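Putative HAD family hydrolase (Streptomyces avermitilis, PDB 3MMZ) is the KdsC-like HAD hydrolase part of a longer protein that probably makes CMP-N-acylneuraminate from CTP and an N-acylneuraminate. Local coordinates at residues Thr22-Arg27 and Val38-Gly43; Asn110-Leu115 and Ser129-Val134; Trp123-Ala128 and Ala140-Pro145. All blocks are in the same frame, centred on the assembly; numbering follows the deposited sequence.

Interaction 1 of 3, residues Thr22-Arg27 and Val38-Gly43; sequences TQTDDR and VSVHRG
Val38 turns its side chain toward the 22-27 loop, with CG1 3.9 Å from Arg27 O and CB 4.2 Å from Thr24 CG2. Its isopropyl group also touches Phe19, Val68 on helix 68-76, and Ile30 of the second subunit. Ser39 works through its backbone. Ser39 N donates a hydrogen bond to a water 2.9 Å away, and this water donates in turn to Arg27 O and Asp25 OD1. Ser39 O accepts from a second water at 2.6 Å, a water that also accepts from Asp25 N. The two waters bridge the loop and the strand backbone. Beside them Thr24 CG2 lies 3.6 Å from Ser39 O. With chi1 at 79°, the hydroxyl of Thr24 instead turns back into its own loop, where OG1 accepts from Asp26 N at 3.0 Å in an ST turn and is also hydrogen-bonded to Gly21 N. An alanine in place of Thr24 would remove that hydroxyl and the methyl, and would probably leave Asp26 N and Gly21 N without this acceptor and open a gap next to Val38. The loop begins at Thr22, the last residue of what is probably the DxDx(T/V) signature of HAD enzymes, and leads into the hairpin 27-31/36-41; residues 38-41 extend that hairpin by antiparallel pairing with a strand of the second subunit. Val40 comes next: its CA is 3.7 Å from Gln23 O, and its side chain leans on Arg72 of helix 68-76. Gln23 itself sends NE2 to Asp18 O. At His41 a third water accepts from the backbone N at 2.9 Å and donates to Gln23 O. Here the strand gives way to helix 42-53, with His41 as N-cap and its ND1 weakly bonded to Asp44 N.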
loop_
_atom_site.group_PDB
_atom_site.type_symbol
_atom_site.label_atom_id
_atom_site.label_comp_id
_atom_site.label_asym_id
_atom_site.label_seq_id
_atom_site.Cartn_x
_atom_site.Cartn_y
_atom_site.Cartn_z
ATOM N N THR D 22 6.531 15.416 13.262
ATOM C CA THR D 22 5.873 14.802 14.420
ATOM C C THR D 22 4.376 15.100 14.387
ATOM O O THR D 22 3.559 14.177 14.449
ATOM C CB THR D 22 6.540 15.263 15.751
ATOM O OG1 THR D 22 7.870 14.730 15.805
ATOM C CG2 THR D 22 5.751 14.782 16.986
ATOM N N GLN D 23 4.035 16.384 14.278
ATOM C CA GLN D 23 2.655 16.818 14.006
ATOM C C GLN D 23 2.437 17.034 12.506
ATOM O O GLN D 23 1.332 17.369 12.077
ATOM C CB GLN D 23 2.363 18.118 14.758
ATOM C CG GLN D 23 2.459 17.974 16.253
ATOM C CD GLN D 23 2.221 19.284 16.987
ATOM O OE1 GLN D 23 1.117 19.832 16.965
ATOM N NE2 GLN D 23 3.265 19.802 17.618
ATOM N N THR D 24 3.507 16.881 11.721
ATOM C CA THR D 24 3.426 16.992 10.254
ATOM C C THR D 24 4.174 15.822 9.632
ATOM O O THR D 24 4.912 15.122 10.318
ATOM C CB THR D 24 4.082 18.290 9.708
ATOM O OG1 THR D 24 5.507 18.132 9.676
ATOM C CG2 THR D 24 3.703 19.531 10.533
ATOM N N ASP D 25 3.999 15.639 8.325
ATOM C CA ASP D 25 4.723 14.603 7.578
ATOM C C ASP D 25 6.141 15.041 7.151
ATOM O O ASP D 25 6.753 14.404 6.277
ATOM C CB ASP D 25 3.893 14.157 6.358
ATOM C CG ASP D 25 3.674 15.285 5.338
ATOM O OD1 ASP D 25 4.178 16.406 5.527
ATOM O OD2 ASP D 25 2.978 15.056 4.333
ATOM N N ASP D 26 6.645 16.118 7.770
ATOM C CA ASP D 26 7.991 16.660 7.505
ATOM C C ASP D 26 8.123 17.306 6.118
ATOM O O ASP D 26 9.226 17.617 5.675
ATOM C CB ASP D 26 9.078 15.584 7.698
ATOM C CG ASP D 26 10.233 16.047 8.564
ATOM O OD1 ASP D 26 10.165 17.123 9.187
ATOM O OD2 ASP D 26 11.235 15.307 8.633
ATOM N N ARG D 27 6.997 17.523 5.450
ATOM C CA ARG D 27 6.998 18.298 4.222
ATOM C C ARG D 27 6.525 19.736 4.449
ATOM O O ARG D 27 5.853 20.044 5.448
ATOM C CB ARG D 27 6.143 17.604 3.172
ATOM C CG ARG D 27 6.751 16.277 2.730
ATOM C CD ARG D 27 5.683 15.309 2.322
ATOM N NE ARG D 27 6.212 14.052 1.776
ATOM C CZ ARG D 27 6.611 12.990 2.486
ATOM N NH1 ARG D 27 6.607 12.987 3.819
ATOM N NH2 ARG D 27 7.048 11.913 1.836
ATOM N N VAL D 38 2.222 24.166 6.035
ATOM C CA VAL D 38 2.401 22.771 6.464
ATOM C C VAL D 38 1.043 22.117 6.718
ATOM O O VAL D 38 0.062 22.812 6.978
ATOM C CB VAL D 38 3.309 22.630 7.727
ATOM C CG1 VAL D 38 4.713 23.210 7.468
ATOM C CG2 VAL D 38 2.660 23.303 8.945
ATOM N N SER D 39 0.984 20.789 6.620
ATOM C CA SER D 39 -0.265 20.080 6.913
ATOM C C SER D 39 -0.215 19.481 8.303
ATOM O O SER D 39 0.724 18.757 8.655
ATOM C CB SER D 39 -0.571 18.998 5.861
ATOM O OG SER D 39 -0.739 19.595 4.587
ATOM N N VAL D 40 -1.228 19.801 9.098
ATOM C CA VAL D 40 -1.410 19.202 10.407
ATOM C C VAL D 40 -2.653 18.296 10.344
ATOM O O VAL D 40 -3.269 18.163 9.282
ATOM C CB VAL D 40 -1.498 20.271 11.536
ATOM C CG1 VAL D 40 -0.137 20.983 11.705
ATOM C CG2 VAL D 40 -2.635 21.283 11.276
ATOM N N HIS D 41 -3.023 17.689 11.466
ATOM C CA HIS D 41 -4.077 16.661 11.467
ATOM C C HIS D 41 -5.129 16.953 12.539
ATOM O O HIS D 41 -4.781 17.236 13.681
ATOM C CB HIS D 41 -3.407 15.299 11.701
ATOM C CG HIS D 41 -4.273 14.116 11.406
ATOM N ND1 HIS D 41 -5.130 13.570 12.339
ATOM C CD2 HIS D 41 -4.380 13.344 10.298
ATOM C CE1 HIS D 41 -5.746 12.527 11.811
ATOM N NE2 HIS D 41 -5.311 12.368 10.573
ATOM N N ARG D 42 -6.409 16.877 12.160
ATOM C CA ARG D 42 -7.522 17.203 13.068
ATOM C C ARG D 42 -7.666 16.199 14.197
ATOM O O ARG D 42 -8.116 16.547 15.287
ATOM C CB ARG D 42 -8.849 17.307 12.313
ATOM C CG ARG D 42 -8.974 18.539 11.422
ATOM C CD ARG D 42 -9.563 19.741 12.176
ATOM N NE ARG D 42 -9.886 20.831 11.259
ATOM C CZ ARG D 42 -9.356 22.051 11.300
ATOM N NH1 ARG D 42 -8.472 22.377 12.232
ATOM N NH2 ARG D 42 -9.730 22.953 10.403
ATOM N N GLY D 43 -7.319 14.947 13.915
ATOM C CA GLY D 43 -7.237 13.911 14.944
ATOM C C GLY D 43 -6.222 14.265 16.019
ATOM O O GLY D 43 -6.519 14.148 17.213
HETATM O O HOH W 1 -0.937 17.422 13.505
HETATM O O HOH W 2 3.331 19.241 5.786
HETATM O O HOH W 3 1.576 16.754 7.263
#

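Interaction 2 of 3, residues Asn110-Leu115 and Ser129-Val134; sequences NDVNDL and SAHDVV. With CA (calcium ion), chain M.
Asn110 O accepts from His131 N at 2.9 Å, with an angle of 157° at the hydrogen, just where 129-134 enters helix 132-137 with His131 as N-cap. The side chain of Asn110 serves the metal: OD1 binds the calcium ion at 2.3 Å, while ND2 donates hydrogen bonds to two waters, one a ligand of the ion, the other bonded to Ser129 O. Asp114 OD2 grips the loop from within, taking Asp111 N on its anti lone pair and Asn110 N from above the carboxylate plane, and it also accepts from another calcium-bound water. Val112 CG1 sits over the centre of the His131 ring, 3.8 Å from the centroid, in a CH-pi contact, and also meets Val133 CG2. Leu115 CD1 reaches the same methyl, crossing Val133 at about a right angle. Val134 wedges beneath the loop, its CG2 3.3 Å from Asp111 C. Asp111 OD2 makes a salt bridge to Arg152 of the third subunit. Asp18 OD2, Asp20 O and a third water complete the six ligands of the calcium ion, and the arrangement matches the HAD metal site, where the loop after strand 105-109 supplies the fourth motif and magnesium is probably the natural ion.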
loop_
_atom_site.group_PDB
_atom_site.type_symbol
_atom_site.label_atom_id
_atom_site.label_comp_id
_atom_site.label_asym_id
_atom_site.label_seq_id
_atom_site.Cartn_x
_atom_site.Cartn_y
_atom_site.Cartn_z
ATOM N N ASN D 110 10.852 12.846 16.109
ATOM C CA ASN D 110 10.997 12.090 14.861
ATOM C C ASN D 110 12.415 12.063 14.282
ATOM O O ASN D 110 12.668 11.289 13.373
ATOM C CB ASN D 110 10.071 12.658 13.778
ATOM C CG ASN D 110 10.634 13.916 13.155
ATOM O OD1 ASN D 110 10.814 14.917 13.843
ATOM N ND2 ASN D 110 10.944 13.863 11.866
ATOM N N ASP D 111 13.330 12.908 14.766
ATOM C CA ASP D 111 14.638 13.009 14.091
ATOM C C ASP D 111 15.821 13.063 15.055
ATOM O O ASP D 111 15.635 13.193 16.258
ATOM C CB ASP D 111 14.673 14.181 13.091
ATOM C CG ASP D 111 15.469 13.853 11.814
ATOM O OD1 ASP D 111 16.526 13.184 11.876
ATOM O OD2 ASP D 111 15.044 14.274 10.721
ATOM N N VAL D 112 17.036 12.956 14.520
ATOM C CA VAL D 112 18.230 12.856 15.372
ATOM C C VAL D 112 18.430 14.050 16.312
ATOM O O VAL D 112 18.999 13.903 17.410
ATOM C CB VAL D 112 19.511 12.561 14.550
ATOM C CG1 VAL D 112 19.347 11.255 13.792
ATOM C CG2 VAL D 112 19.839 13.711 13.600
ATOM N N ASN D 113 17.930 15.222 15.916
ATOM C CA ASN D 113 18.003 16.373 16.813
ATOM C C ASN D 113 17.068 16.261 18.023
ATOM O O ASN D 113 17.116 17.109 18.907
ATOM C CB ASN D 113 17.889 17.729 16.082
ATOM C CG ASN D 113 16.511 17.977 15.481
ATOM O OD1 ASN D 113 15.520 17.358 15.856
ATOM N ND2 ASN D 113 16.451 18.916 14.546
ATOM N N ASP D 114 16.249 15.205 18.073
ATOM C CA ASP D 114 15.405 14.933 19.246
ATOM C C ASP D 114 16.075 14.019 20.275
ATOM O O ASP D 114 15.574 13.864 21.402
ATOM C CB ASP D 114 14.064 14.317 18.822
ATOM C CG ASP D 114 13.209 15.282 18.041
ATOM O OD1 ASP D 114 12.987 16.398 18.543
ATOM O OD2 ASP D 114 12.778 14.932 16.920
ATOM N N LEU D 115 17.190 13.406 19.894
ATOM C CA LEU D 115 17.821 12.410 20.762
ATOM C C LEU D 115 18.256 12.970 22.120
ATOM O O LEU D 115 18.072 12.304 23.129
ATOM C CB LEU D 115 18.974 11.675 20.054
ATOM C CG LEU D 115 18.522 10.789 18.875
ATOM C CD1 LEU D 115 19.757 10.324 18.098
ATOM C CD2 LEU D 115 17.696 9.606 19.366
ATOM N N SER D 129 7.134 7.187 11.561
ATOM C CA SER D 129 7.958 7.675 10.455
ATOM C C SER D 129 9.316 8.246 10.900
ATOM O O SER D 129 10.058 8.801 10.085
ATOM C CB SER D 129 7.185 8.743 9.661
ATOM O OG SER D 129 6.614 9.711 10.530
ATOM N N ALA D 130 9.650 8.107 12.179
ATOM C CA ALA D 130 10.897 8.667 12.701
ATOM C C ALA D 130 12.124 8.024 12.059
ATOM O O ALA D 130 12.072 6.889 11.580
ATOM C CB ALA D 130 10.968 8.541 14.239
ATOM N N HIS D 131 13.219 8.775 12.035
ATOM C CA HIS D 131 14.540 8.259 11.666
ATOM C C HIS D 131 14.818 6.939 12.416
ATOM O O HIS D 131 14.423 6.766 13.574
ATOM C CB HIS D 131 15.592 9.326 12.012
ATOM C CG HIS D 131 16.990 8.991 11.577
ATOM N ND1 HIS D 131 17.615 9.623 10.521
ATOM C CD2 HIS D 131 17.897 8.114 12.076
ATOM C CE1 HIS D 131 18.840 9.144 10.381
ATOM N NE2 HIS D 131 19.036 8.227 11.315
ATOM N N ASP D 132 15.486 5.998 11.747
ATOM C CA ASP D 132 15.705 4.664 12.327
ATOM C C ASP D 132 16.250 4.656 13.758
ATOM O O ASP D 132 15.731 3.934 14.611
ATOM C CB ASP D 132 16.598 3.820 11.413
ATOM C CG ASP D 132 15.893 3.398 10.149
ATOM O OD1 ASP D 132 14.644 3.406 10.129
ATOM O OD2 ASP D 132 16.583 3.038 9.171
ATOM N N VAL D 133 17.276 5.466 14.029
ATOM C CA VAL D 133 17.883 5.507 15.375
ATOM C C VAL D 133 16.927 6.069 16.433
ATOM O O VAL D 133 16.999 5.711 17.607
ATOM C CB VAL D 133 19.248 6.260 15.409
ATOM C CG1 VAL D 133 20.239 5.620 14.435
ATOM C CG2 VAL D 133 19.073 7.735 15.117
ATOM N N VAL D 134 16.022 6.938 15.992
ATOM C CA VAL D 134 15.039 7.564 16.874
ATOM C C VAL D 134 13.966 6.547 17.285
ATOM O O VAL D 134 13.569 6.490 18.447
ATOM C CB VAL D 134 14.403 8.814 16.202
ATOM C CG1 VAL D 134 13.342 9.466 17.105
ATOM C CG2 VAL D 134 15.484 9.830 15.840
HETATM CA CA CA M . 11.162 17.229 13.781
HETATM O O HOH W 4 10.786 11.618 10.111
HETATM O O HOH W 5 11.797 16.961 11.541
HETATM O O HOH W 6 13.008 16.906 15.193
HETATM O O HOH W 7 11.528 19.595 13.668
#

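Interaction 3 of 3, residues Trp123-Ala128 and Ala140-Pro145; sequences WPVAVA and AVTTVP
Two straight backbone bonds tie Ala126 to the residues before and after Val141: Ala126 N gives to Ala140 O at 3.0 Å in the carbonyl plane, with 162° at the hydrogen, and Ala126 O accepts from Thr142 N at 3.0 Å. A weak bond from Ala140 N to Pro124 O, 3.5 Å long, continues the parallel pairing at the start of the strands. Past their ends the Thr142 side chain takes over. Its OG1 donates to Val144 O at 2.7 Å, closing the turn of its own segment, and weakly accepts from Ala128 N at 3.0 Å; chi1 of 69° turns the hydroxyl to where it can reach both. CG2 of the same residue stands beside Val125 CG1 at 4.1 Å, the two side chains crossing at about a right angle. Val125 CG2 also meets Ala140 CB, 4.2 Å away, on one face of the sheet, while Ala126 and Val141 lie on the other. At the far end Ala128 CB rests against the carbonyl oxygens of Thr142 and Thr143, 3.3 Å from Thr143 O. The face carrying Val125 is covered by helix 150-159, whose Ile154 touches both Val125 and Thr142; Thr143 OG1 and Val144 N both bond to the Glu153 carboxylate on that helix. Val127 packs on Ala150 and on Val108 of strand 105-109, whereas Val141 meets Arg135 of the fourth subunit. Strand 123-126 thus runs between 105-109 and the edge strand 140-141, which helix 132-137 links to it in a beta-alpha-beta unit of the Rossmann-like HAD core.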
loop_
_atom_site.group_PDB
_atom_site.type_symbol
_atom_site.label_atom_id
_atom_site.label_comp_id
_atom_site.label_asym_id
_atom_site.label_seq_id
_atom_site.Cartn_x
_atom_site.Cartn_y
_atom_site.Cartn_z
ATOM N N TRP D 123 9.687 9.433 29.291
ATOM C CA TRP D 123 8.869 8.768 28.285
ATOM C C TRP D 123 9.089 9.334 26.876
ATOM O O TRP D 123 8.218 10.036 26.351
ATOM C CB TRP D 123 7.387 8.832 28.695
ATOM C CG TRP D 123 7.060 7.937 29.867
ATOM C CD1 TRP D 123 7.119 8.260 31.197
ATOM C CD2 TRP D 123 6.625 6.576 29.802
ATOM N NE1 TRP D 123 6.751 7.179 31.963
ATOM C CE2 TRP D 123 6.437 6.133 31.129
ATOM C CE3 TRP D 123 6.374 5.682 28.742
ATOM C CZ2 TRP D 123 6.005 4.836 31.432
ATOM C CZ3 TRP D 123 5.948 4.390 29.047
ATOM C CH2 TRP D 123 5.772 3.982 30.381
ATOM N N PRO D 124 10.253 9.037 26.259
ATOM C CA PRO D 124 10.452 9.487 24.883
ATOM C C PRO D 124 9.633 8.609 23.946
ATOM O O PRO D 124 9.621 7.391 24.116
ATOM C CB PRO D 124 11.946 9.255 24.642
ATOM C CG PRO D 124 12.350 8.207 25.633
ATOM C CD PRO D 124 11.477 8.414 26.822
ATOM N N VAL D 125 8.952 9.237 22.989
ATOM C CA VAL D 125 8.079 8.526 22.044
ATOM C C VAL D 125 8.442 8.941 20.617
ATOM O O VAL D 125 8.582 10.140 20.306
ATOM C CB VAL D 125 6.564 8.785 22.320
ATOM C CG1 VAL D 125 5.692 8.009 21.324
ATOM C CG2 VAL D 125 6.184 8.409 23.775
ATOM N N ALA D 126 8.630 7.949 19.753
ATOM C CA ALA D 126 8.953 8.211 18.360
ATOM C C ALA D 126 7.708 7.957 17.537
ATOM O O ALA D 126 6.995 6.976 17.780
ATOM C CB ALA D 126 10.089 7.280 17.890
ATOM N N VAL D 127 7.430 8.843 16.579
ATOM C CA VAL D 127 6.395 8.572 15.568
ATOM C C VAL D 127 6.880 7.444 14.653
ATOM O O VAL D 127 8.093 7.196 14.556
ATOM C CB VAL D 127 5.983 9.840 14.773
ATOM C CG1 VAL D 127 5.388 10.880 15.724
ATOM C CG2 VAL D 127 7.164 10.434 14.006
ATOM N N ALA D 128 5.934 6.751 14.009
ATOM C CA ALA D 128 6.241 5.606 13.155
ATOM C C ALA D 128 7.226 5.948 12.048
ATOM O O ALA D 128 8.062 5.110 11.667
ATOM C CB ALA D 128 4.959 5.024 12.560
ATOM N N ALA D 140 8.554 4.160 23.513
ATOM C CA ALA D 140 7.354 3.709 22.820
ATOM C C ALA D 140 7.383 4.268 21.391
ATOM O O ALA D 140 7.989 5.319 21.150
ATOM C CB ALA D 140 6.116 4.174 23.563
ATOM N N VAL D 141 6.754 3.559 20.444
ATOM C CA VAL D 141 6.766 3.972 19.037
ATOM C C VAL D 141 5.332 3.893 18.541
ATOM O O VAL D 141 4.662 2.879 18.752
ATOM C CB VAL D 141 7.675 3.049 18.166
ATOM C CG1 VAL D 141 7.708 3.497 16.705
ATOM C CG2 VAL D 141 9.114 2.980 18.730
ATOM N N THR D 142 4.844 4.954 17.904
ATOM C CA THR D 142 3.471 4.926 17.397
ATOM C C THR D 142 3.410 4.044 16.153
ATOM O O THR D 142 4.443 3.767 15.530
ATOM C CB THR D 142 2.928 6.335 17.059
ATOM O OG1 THR D 142 3.620 6.853 15.916
ATOM C CG2 THR D 142 3.073 7.285 18.246
ATOM N N THR D 143 2.206 3.589 15.804
ATOM C CA THR D 143 2.008 2.867 14.549
ATOM C C THR D 143 1.711 3.844 13.412
ATOM O O THR D 143 2.017 3.580 12.250
ATOM C CB THR D 143 0.843 1.853 14.663
ATOM O OG1 THR D 143 -0.365 2.553 14.975
ATOM C CG2 THR D 143 1.109 0.854 15.742
ATOM N N VAL D 144 1.116 4.984 13.760
ATOM C CA VAL D 144 0.692 5.991 12.787
ATOM C C VAL D 144 1.833 6.990 12.571
ATOM O O VAL D 144 2.415 7.453 13.547
ATOM C CB VAL D 144 -0.575 6.739 13.336
ATOM C CG1 VAL D 144 -0.982 7.885 12.448
ATOM C CG2 VAL D 144 -1.743 5.751 13.491
ATOM N N PRO D 145 2.159 7.328 11.301
ATOM C CA PRO D 145 3.261 8.281 11.077
ATOM C C PRO D 145 2.944 9.754 11.396
ATOM O O PRO D 145 1.793 10.119 11.576
ATOM C CB PRO D 145 3.571 8.117 9.586
ATOM C CG PRO D 145 2.287 7.650 8.971
ATOM C CD PRO D 145 1.566 6.846 10.034
#

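In the fold
Going from the N terminus, interaction 1 comes first: after strand 14-17 it closes the short hairpin excursion, bringing the returning strand 36-41 back against the 22-27 loop just before helix 42-53. The chain then builds much of the parallel sheet before interaction 2 opens at residue 110. Its loop runs to residue 134 and crosses that of interaction 3, since 123-128 falls between the two segments of interaction 2 and 140-145 follows both. Interaction 2 joins the loop after strand 105-109 to the start of helix 132-137; interaction 3 joins the strands flanking that helix. Asn110 packs on Val127 as well as on Thr22, bringing all three contacts together near the calcium site.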